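Stage 0 sporulation protein A homolog (Desulfitobacterium hafniense, PDB 3MJQ) may regulate sporulation genes in response to nutritional stress, with probable diguanylate cyclase activity in the full-length protein, of which this chain is the PAS domain. Local coordinates at residues 60-73 with 86-100. The protein carries 1 engineered substitution. Residues are numbered along the deposited sequence; the frame is centred on the assembly and turned at random.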
ATOM      1  N   LEU A  60      11.749 -12.445  -8.183  1.00 73.49           N
ATOM      2  CA  LEU A  60      12.197 -11.194  -7.588  1.00 64.63           C
ATOM      3  C   LEU A  60      12.813 -10.336  -8.673  1.00 65.95           C
ATOM      4  O   LEU A  60      12.675  -9.117  -8.673  1.00 75.62           O
ATOM      5  CB  LEU A  60      13.232 -11.460  -6.487  1.00 57.71           C
ATOM      6  CG  LEU A  60      13.633 -10.228  -5.672  1.00 55.62           C
ATOM      7  CD1 LEU A  60      12.393  -9.577  -5.124  1.00 40.17           C
ATOM      8  CD2 LEU A  60      14.556 -10.611  -4.536  1.00 59.19           C
ATOM      9  N   ALA A  61      13.499 -10.988  -9.602  1.00 81.70           N
ATOM     10  CA  ALA A  61      14.126 -10.297 -10.710  1.00 83.11           C
ATOM     11  C   ALA A  61      13.054  -9.609 -11.553  1.00 88.12           C
ATOM     12  O   ALA A  61      13.171  -8.427 -11.862  1.00101.34           O
ATOM     13  CB  ALA A  61      14.904 -11.282 -11.551  1.00 85.58           C
ATOM     14  N   GLU A  62      12.010 -10.348 -11.917  1.00 82.45           N
ATOM     15  CA  GLU A  62      10.918  -9.803 -12.719  1.00 88.52           C
ATOM     16  C   GLU A  62      10.211  -8.650 -12.005  1.00 88.85           C
ATOM     17  O   GLU A  62       9.916  -7.622 -12.613  1.00 80.67           O
ATOM     18  CB  GLU A  62       9.887 -10.887 -13.011  1.00 93.06           C
ATOM     19  CG  GLU A  62      10.405 -12.090 -13.761  1.00101.11           C
ATOM     20  CD  GLU A  62       9.389 -13.217 -13.771  1.00113.38           C
ATOM     21  OE1 GLU A  62       8.187 -12.937 -13.563  1.00111.46           O
ATOM     22  OE2 GLU A  62       9.786 -14.381 -13.991  1.00121.55           O
ATOM     23  N   LEU A  63       9.928  -8.839 -10.716  1.00 88.52           N
ATOM     24  CA  LEU A  63       9.236  -7.829  -9.918  1.00 85.75           C
ATOM     25  C   LEU A  63       9.849  -6.450 -10.047  1.00 91.42           C
ATOM     26  O   LEU A  63       9.125  -5.458 -10.121  1.00 99.98           O
ATOM     27  CB  LEU A  63       9.196  -8.226  -8.436  1.00 78.70           C
ATOM     28  CG  LEU A  63       8.395  -9.485  -8.095  1.00 74.47           C
ATOM     29  CD1 LEU A  63       8.108  -9.516  -6.596  1.00 73.02           C
ATOM     30  CD2 LEU A  63       7.102  -9.504  -8.880  1.00 78.71           C
ATOM     31  N   PHE A  64      11.179  -6.389 -10.063  1.00 84.63           N
ATOM     32  CA  PHE A  64      11.886  -5.120 -10.200  1.00 92.17           C
ATOM     33  C   PHE A  64      11.779  -4.606 -11.635  1.00 96.44           C
ATOM     34  O   PHE A  64      11.713  -3.400 -11.868  1.00 86.39           O
ATOM     35  CB  PHE A  64      13.354  -5.299  -9.826  1.00 86.69           C
ATOM     36  CG  PHE A  64      13.622  -5.192  -8.358  1.00 75.40           C
ATOM     37  CD1 PHE A  64      13.794  -3.952  -7.762  1.00 81.55           C
ATOM     38  CD2 PHE A  64      13.711  -6.331  -7.572  1.00 58.19           C
ATOM     39  CE1 PHE A  64      14.053  -3.845  -6.401  1.00 77.71           C
ATOM     40  CE2 PHE A  64      13.971  -6.236  -6.209  1.00 61.93           C
ATOM     41  CZ  PHE A  64      14.142  -4.991  -5.623  1.00 71.61           C
ATOM     42  N   ALA A  65      11.762  -5.532 -12.594  1.00102.55           N
ATOM     43  CA  ALA A  65      11.645  -5.185 -14.008  1.00104.56           C
ATOM     44  C   ALA A  65      10.301  -4.515 -14.261  1.00103.74           C
ATOM     45  O   ALA A  65      10.168  -3.716 -15.182  1.00106.53           O
ATOM     46  CB  ALA A  65      11.772  -6.440 -14.873  1.00105.30           C
ATOM     47  N   GLY A  66       9.313  -4.846 -13.436  1.00103.68           N
ATOM     48  CA  GLY A  66       7.985  -4.274 -13.573  1.00100.30           C
ATOM     49  C   GLY A  66       7.011  -5.321 -14.062  1.00 99.57           C
ATOM     50  O   GLY A  66       5.819  -5.068 -14.217  1.00100.91           O
ATOM     51  N   LYS A  67       7.537  -6.514 -14.297  1.00103.43           N
ATOM     52  CA  LYS A  67       6.743  -7.625 -14.788  1.00110.69           C
ATOM     53  C   LYS A  67       5.374  -7.760 -14.116  1.00109.04           C
ATOM     54  O   LYS A  67       4.350  -7.750 -14.791  1.00115.03           O
ATOM     55  CB  LYS A  67       7.531  -8.929 -14.627  1.00118.35           C
ATOM     56  CG  LYS A  67       6.896 -10.144 -15.306  1.00123.45           C
ATOM     57  CD  LYS A  67       6.941 -10.045 -16.834  1.00123.20           C
ATOM     58  CE  LYS A  67       6.275 -11.256 -17.481  1.00119.79           C
ATOM     59  NZ  LYS A  67       6.376 -11.239 -18.967  1.00116.54           N
ATOM     60  N   LYS A  68       5.348  -7.877 -12.793  1.00100.91           N
ATOM     61  CA  LYS A  68       4.072  -8.043 -12.094  1.00 91.54           C
ATOM     62  C   LYS A  68       3.813  -6.989 -11.020  1.00 78.48           C
ATOM     63  O   LYS A  68       4.746  -6.334 -10.536  1.00 67.28           O
ATOM     64  CB  LYS A  68       4.004  -9.439 -11.466  1.00 87.80           C
ATOM     65  CG  LYS A  68       4.284 -10.577 -12.444  1.00 91.73           C
ATOM     66  CD  LYS A  68       4.477 -11.923 -11.736  1.00 95.32           C
ATOM     67  CE  LYS A  68       4.910 -13.006 -12.727  1.00 94.00           C
ATOM     68  NZ  LYS A  68       5.264 -14.309 -12.094  1.00 92.52           N
ATOM     69  N   GLU A  69       2.539  -6.838 -10.657  1.00 78.18           N
ATOM     70  CA  GLU A  69       2.117  -5.874  -9.639  1.00 84.50           C
ATOM     71  C   GLU A  69       1.607  -6.573  -8.379  1.00 75.30           C
ATOM     72  O   GLU A  69       1.414  -5.935  -7.339  1.00 68.88           O
ATOM     73  CB  GLU A  69       1.017  -4.958 -10.191  1.00 91.03           C
ATOM     74  CG  GLU A  69       1.385  -4.246 -11.489  1.00 99.63           C
ATOM     75  CD  GLU A  69       0.434  -3.110 -11.837  1.00107.29           C
ATOM     76  OE1 GLU A  69      -0.793  -3.349 -11.907  1.00111.69           O
ATOM     77  OE2 GLU A  69       0.920  -1.978 -12.049  1.00109.07           O
ATOM     78  N   SER A  70       1.378  -7.881  -8.491  1.00 71.90           N
ATOM     79  CA  SER A  70       0.904  -8.700  -7.379  1.00 70.72           C
ATOM     80  C   SER A  70       1.138 -10.179  -7.681  1.00 76.34           C
ATOM     81  O   SER A  70       1.078 -10.606  -8.835  1.00 83.57           O
ATOM     82  CB  SER A  70      -0.590  -8.489  -7.142  1.00 57.14           C
ATOM     83  OG  SER A  70      -1.358  -9.291  -8.022  1.00 60.49           O
ATOM     84  N   LEU A  71       1.413 -10.959  -6.642  1.00 70.31           N
ATOM     85  CA  LEU A  71       1.616 -12.388  -6.815  1.00 68.05           C
ATOM     86  C   LEU A  71       1.257 -13.070  -5.533  1.00 53.79           C
ATOM     87  O   LEU A  71       1.386 -12.497  -4.454  1.00 48.92           O
ATOM     88  CB  LEU A  71       3.068 -12.723  -7.146  1.00 68.53           C
ATOM     89  CG  LEU A  71       4.087 -12.626  -6.010  1.00 73.64           C
ATOM     90  CD1 LEU A  71       5.440 -13.210  -6.464  1.00 74.46           C
ATOM     91  CD2 LEU A  71       4.226 -11.157  -5.594  1.00 84.87           C
ATOM     92  N   PRO A  72       0.769 -14.300  -5.637  1.00 59.93           N
ATOM     93  CA  PRO A  72       0.394 -15.077  -4.453  1.00 62.77           C
ATOM     94  C   PRO A  72       1.687 -15.568  -3.782  1.00 63.92           C
ATOM     95  O   PRO A  72       2.741 -15.641  -4.428  1.00 55.38           O
ATOM     96  CB  PRO A  72      -0.442 -16.209  -5.038  1.00 55.23           C
ATOM     97  CG  PRO A  72       0.198 -16.412  -6.391  1.00 54.79           C
ATOM     98  CD  PRO A  72       0.390 -15.000  -6.878  1.00 59.37           C
ATOM     99  N   LEU A  73       1.619 -15.898  -2.500  1.00 65.28           N
ATOM    100  CA  LEU A  73       2.811 -16.339  -1.808  1.00 65.88           C
ATOM    101  C   LEU A  73       2.493 -17.365  -0.761  1.00 70.15           C
ATOM    102  O   LEU A  73       1.335 -17.572  -0.406  1.00 76.66           O
ATOM    103  CB  LEU A  73       3.495 -15.164  -1.108  1.00 59.80           C
ATOM    104  CG  LEU A  73       4.103 -14.009  -1.889  1.00 67.31           C
ATOM    105  CD1 LEU A  73       4.519 -12.963  -0.901  1.00 67.97           C
ATOM    106  CD2 LEU A  73       5.302 -14.464  -2.707  1.00 69.49           C
ATOM    107  N   LYS A  86      -1.149 -13.054  -0.421  1.00 57.77           N
ATOM    108  CA  LYS A  86      -1.231 -12.339  -1.669  1.00 52.04           C
ATOM    109  C   LYS A  86      -0.473 -11.051  -1.393  1.00 55.25           C
ATOM    110  O   LYS A  86      -0.736 -10.342  -0.416  1.00 52.83           O
ATOM    111  CB  LYS A  86      -2.678 -12.039  -2.077  1.00 55.83           C
ATOM    112  CG  LYS A  86      -2.753 -11.373  -3.454  1.00 62.87           C
ATOM    113  CD  LYS A  86      -4.168 -11.282  -3.998  1.00 80.60           C
ATOM    114  CE  LYS A  86      -4.161 -10.834  -5.465  1.00 88.46           C
ATOM    115  NZ  LYS A  86      -5.533 -10.677  -6.050  1.00 86.83           N
ATOM    116  N   ALA A  87       0.501 -10.768  -2.243  1.00 51.32           N
ATOM    117  CA  ALA A  87       1.292  -9.577  -2.052  1.00 56.00           C
ATOM    118  C   ALA A  87       1.127  -8.608  -3.201  1.00 58.12           C
ATOM    119  O   ALA A  87       1.163  -9.000  -4.358  1.00 67.43           O
ATOM    120  CB  ALA A  87       2.746  -9.957  -1.900  1.00 42.43           C
ATOM    121  N   ARG A  88       0.913  -7.342  -2.872  1.00 46.06           N
ATOM    122  CA  ARG A  88       0.806  -6.297  -3.873  1.00 47.41           C
ATOM    123  C   ARG A  88       2.102  -5.506  -3.725  1.00 44.64           C
ATOM    124  O   ARG A  88       2.524  -5.177  -2.593  1.00 43.50           O
ATOM    125  CB  ARG A  88      -0.415  -5.420  -3.599  1.00 58.50           C
ATOM    126  CG  ARG A  88      -1.712  -6.175  -3.849  1.00 67.76           C
ATOM    127  CD  ARG A  88      -2.932  -5.550  -3.188  1.00 77.55           C
ATOM    128  NE  ARG A  88      -4.014  -6.526  -3.040  1.00 79.83           N
ATOM    129  CZ  ARG A  88      -4.658  -7.093  -4.057  1.00 79.45           C
ATOM    130  NH1 ARG A  88      -4.336  -6.776  -5.308  1.00 71.87           N
ATOM    131  NH2 ARG A  88      -5.612  -7.989  -3.819  1.00 82.37           N
ATOM    132  N   ILE A  89       2.751  -5.235  -4.857  1.00 48.16           N
ATOM    133  CA  ILE A  89       4.007  -4.504  -4.831  1.00 57.36           C
ATOM    134  C   ILE A  89       4.048  -3.233  -5.676  1.00 55.87           C
ATOM    135  O   ILE A  89       3.401  -3.130  -6.717  1.00 63.64           O
ATOM    136  CB  ILE A  89       5.188  -5.413  -5.231  1.00 53.46           C
ATOM    137  CG1 ILE A  89       5.203  -5.626  -6.738  1.00 55.93           C
ATOM    138  CG2 ILE A  89       5.077  -6.768  -4.522  1.00 45.37           C
ATOM    139  CD1 ILE A  89       6.446  -6.354  -7.208  1.00 68.19           C
ATOM    140  N   TRP A  90       4.810  -2.261  -5.181  1.00 61.61           N
ATOM    141  CA  TRP A  90       4.997  -0.974  -5.822  1.00 68.70           C
ATOM    142  C   TRP A  90       6.481  -0.702  -5.848  1.00 72.86           C
ATOM    143  O   TRP A  90       7.184  -0.975  -4.878  1.00 76.52           O
ATOM    144  CB  TRP A  90       4.290   0.128  -5.035  1.00 67.01           C
ATOM    145  CG  TRP A  90       2.807   0.102  -5.194  1.00 71.45           C
ATOM    146  CD1 TRP A  90       2.074   0.714  -6.169  1.00 69.97           C
ATOM    147  CD2 TRP A  90       1.878  -0.640  -4.397  1.00 73.49           C
ATOM    148  NE1 TRP A  90       0.750   0.396  -6.030  1.00 65.74           N
ATOM    149  CE2 TRP A  90       0.599  -0.434  -4.952  1.00 67.72           C
ATOM    150  CE3 TRP A  90       2.005  -1.461  -3.268  1.00 63.24           C
ATOM    151  CZ2 TRP A  90      -0.551  -1.020  -4.416  1.00 67.70           C
ATOM    152  CZ3 TRP A  90       0.861  -2.044  -2.739  1.00 65.92           C
ATOM    153  CH2 TRP A  90      -0.402  -1.819  -3.318  1.00 69.63           C
ATOM    154  N   GLN A  91       6.954  -0.172  -6.966  1.00 71.42           N
ATOM    155  CA  GLN A  91       8.361   0.136  -7.114  1.00 77.85           C
ATOM    156  C   GLN A  91       8.647   1.500  -6.549  1.00 82.35           C
ATOM    157  O   GLN A  91       8.146   2.504  -7.045  1.00 88.57           O
ATOM    158  CB  GLN A  91       8.751   0.099  -8.582  1.00 84.01           C
ATOM    159  CG  GLN A  91       8.512  -1.247  -9.216  1.00 94.51           C
ATOM    160  CD  GLN A  91       8.941  -1.282 -10.659  1.00105.93           C
ATOM    161  OE1 GLN A  91      10.127  -1.129 -10.974  1.00108.45           O
ATOM    162  NE2 GLN A  91       7.977  -1.477 -11.560  1.00109.35           N
ATOM    163  N   GLY A  92       9.446   1.527  -5.492  1.00 82.44           N
ATOM    164  CA  GLY A  92       9.810   2.785  -4.871  1.00 93.61           C
ATOM    165  C   GLY A  92      11.320   2.863  -4.777  1.00 97.08           C
ATOM    166  O   GLY A  92      12.022   2.153  -5.498  1.00 93.59           O
ATOM    167  N   LYS A  93      11.825   3.723  -3.900  1.00107.45           N
ATOM    168  CA  LYS A  93      13.269   3.883  -3.676  1.00115.67           C
ATOM    169  C   LYS A  93      13.385   4.260  -2.213  1.00118.88           C
ATOM    170  O   LYS A  93      12.724   5.197  -1.774  1.00119.55           O
ATOM    171  CB  LYS A  93      13.831   4.970  -4.585  1.00119.33           C
ATOM    172  CG  LYS A  93      13.968   4.494  -6.018  1.00121.09           C
ATOM    173  CD  LYS A  93      13.297   5.450  -6.986  1.00122.28           C
ATOM    174  CE  LYS A  93      14.321   6.271  -7.740  1.00125.64           C
ATOM    175  NZ  LYS A  93      15.463   5.408  -8.161  1.00127.39           N
ATOM    176  N   TRP A  94      14.203   3.546  -1.442  1.00122.43           N
ATOM    177  CA  TRP A  94      14.239   3.861  -0.014  1.00126.09           C
ATOM    178  C   TRP A  94      14.797   5.229   0.194  1.00138.45           C
ATOM    179  O   TRP A  94      14.046   6.191   0.419  1.00141.51           O
ATOM    180  CB  TRP A  94      15.031   2.855   0.805  1.00115.21           C
ATOM    181  CG  TRP A  94      14.328   2.691   2.106  1.00111.14           C
ATOM    182  CD1 TRP A  94      12.971   2.704   2.289  1.00106.28           C
ATOM    183  CD2 TRP A  94      14.906   2.509   3.406  1.00116.04           C
ATOM    184  NE1 TRP A  94      12.664   2.549   3.617  1.00105.75           N
ATOM    185  CE2 TRP A  94      13.826   2.432   4.329  1.00113.86           C
ATOM    186  CE3 TRP A  94      16.218   2.419   3.888  1.00120.17           C
ATOM    187  CZ2 TRP A  94      14.029   2.246   5.708  1.00119.21           C
ATOM    188  CZ3 TRP A  94      16.417   2.235   5.267  1.00123.40           C
ATOM    189  CH2 TRP A  94      15.325   2.161   6.157  1.00123.89           C
ATOM    190  N   HIS A  95      16.107   5.319   0.143  1.00140.01           N
ATOM    191  CA  HIS A  95      16.715   6.609   0.233  1.00142.41           C
ATOM    192  C   HIS A  95      17.198   6.886  -1.187  1.00139.27           C
ATOM    193  O   HIS A  95      16.728   7.816  -1.879  1.00138.19           O
ATOM    194  CB  HIS A  95      17.820   6.585   1.272  1.00143.37           C
ATOM    195  CG  HIS A  95      17.316   6.553   2.678  1.00142.28           C
ATOM    196  ND1 HIS A  95      18.015   5.942   3.701  1.00140.14           N
ATOM    197  CD2 HIS A  95      16.178   7.028   3.231  1.00142.23           C
ATOM    198  CE1 HIS A  95      17.321   6.046   4.821  1.00138.96           C
ATOM    199  NE2 HIS A  95      16.200   6.700   4.567  1.00141.15           N
ATOM    200  N   ASN A  96      18.167   6.076  -1.631  1.00134.04           N
ATOM    201  CA  ASN A  96      18.706   6.195  -2.999  1.00131.12           C
ATOM    202  C   ASN A  96      18.521   5.100  -4.070  1.00124.04           C
ATOM    203  O   ASN A  96      18.543   5.398  -5.272  1.00119.54           O
ATOM    204  CB  ASN A  96      20.210   6.478  -2.968  1.00135.50           C
ATOM    205  CG  ASN A  96      20.515   7.927  -2.889  1.00141.26           C
ATOM    206  OD1 ASN A  96      19.763   8.768  -3.389  1.00141.77           O
ATOM    207  ND2 ASN A  96      21.626   8.249  -2.248  1.00143.45           N
ATOM    208  N   GLU A  97      18.339   3.853  -3.647  1.00123.43           N
ATOM    209  CA  GLU A  97      18.322   2.739  -4.595  1.00122.76           C
ATOM    210  C   GLU A  97      17.002   2.057  -4.822  1.00117.22           C
ATOM    211  O   GLU A  97      16.188   1.938  -3.913  1.00118.81           O
ATOM    212  CB  GLU A  97      19.367   1.722  -4.152  1.00127.41           C
ATOM    213  CG  GLU A  97      20.773   2.342  -4.011  1.00133.46           C
ATOM    214  CD  GLU A  97      21.550   2.349  -5.319  1.00134.80           C
ATOM    215  OE1 GLU A  97      22.201   1.320  -5.612  1.00136.61           O
ATOM    216  OE2 GLU A  97      21.498   3.367  -6.054  1.00132.25           O
ATOM    217  N   PRO A  98      16.784   1.579  -6.058  1.00109.37           N
ATOM    218  CA  PRO A  98      15.552   0.900  -6.454  1.00104.79           C
ATOM    219  C   PRO A  98      15.231  -0.223  -5.479  1.00108.71           C
ATOM    220  O   PRO A  98      16.101  -1.027  -5.124  1.00112.64           O
ATOM    221  CB  PRO A  98      15.888   0.367  -7.847  1.00 93.52           C
ATOM    222  CG  PRO A  98      16.957   1.281  -8.333  1.00 94.91           C
ATOM    223  CD  PRO A  98      17.798   1.467  -7.119  1.00 99.98           C
ATOM    224  N   CYS A  99      13.976  -0.275  -5.044  1.00103.10           N
ATOM    225  CA  CYS A  99      13.524  -1.313  -4.125  1.00 96.60           C
ATOM    226  C   CYS A  99      12.033  -1.584  -4.320  1.00 81.54           C
ATOM    227  O   CYS A  99      11.363  -0.898  -5.091  1.00 75.46           O
ATOM    228  CB  CYS A  99      13.797  -0.899  -2.680  1.00 96.76           C
ATOM    229  SG  CYS A  99      12.548   0.168  -1.969  1.00 90.71           S
ATOM    230  N   LEU A 100      11.513  -2.585  -3.621  1.00 75.00           N
ATOM    231  CA  LEU A 100      10.102  -2.922  -3.742  1.00 71.66           C
ATOM    232  C   LEU A 100       9.329  -2.628  -2.466  1.00 77.16           C
ATOM    233  O   LEU A 100       9.805  -2.894  -1.365  1.00 77.18           O
ATOM    234  CB  LEU A 100       9.944  -4.396  -4.116  1.00 65.04           C
ATOM    235  CG  LEU A 100       9.600  -4.756  -5.568  1.00 70.49           C
ATOM    236  CD1 LEU A 100      10.102  -3.701  -6.512  1.00 77.58           C
ATOM    237  CD2 LEU A 100      10.203  -6.105  -5.915  1.00 72.33           C
TER
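Strand 70-73 pairs antiparallel with strand 86-93, Leu71 and Ala87 forming a hydrogen-bonded pair, while the preceding helix 60-65 crosses strand 86-93 at -64° with the axes 9.2 Å apart. Leu71 N donates to Ala87 O, and Ala87 N donates in return to Leu71 O, at 2.9 Å. Two residues before Leu71, Glu69 O accepts a hydrogen bond from Ile89 N. Between helix and strand, Gly66, with positive phi, ends the helix in a Schellman motif, so the chain can turn from lying over the sheet to joining its edge.

The helix packs on the sheet chiefly through Leu63 and Phe64, which meet Ile89 and Leu100. In Ile89, CG1 lies between the backbone N and carbonyl carbon (chi1 77°), and the chain runs on extended to CD1, 3.5 Å from Leu63 CB; the two side chains cross at about a right angle, and both methyls of Leu63 also rest on CD1. Leu100 CD2 meets the same Leu63 CB from the neighbouring strand. That methyl also lies over one face of the Phe64 ring, a CH-pi contact 4.0 Å from the centroid, whereas Cys99 CA sits at the ring's edge, 3.4 Å from Phe64 CE1. Farther along the hairpin, Ala87 CB packs against Leu73 CD1 at 3.6 Å on the face that also carries Leu71.

In the five-stranded antiparallel sheet of the PAS fold, strand 70-76 is outermost and strand 82-93 separates it from strand 98-106. Helix 53-65 covers the Leu71 and Ala87 face, with Ile59 touching Leu71 and Ile15 of strand 11-16 meeting both Leu60 and Leu100. Trp90 instead faces the second subunit, where its NE1 is hydrogen-bonded to Asp10 of that chain.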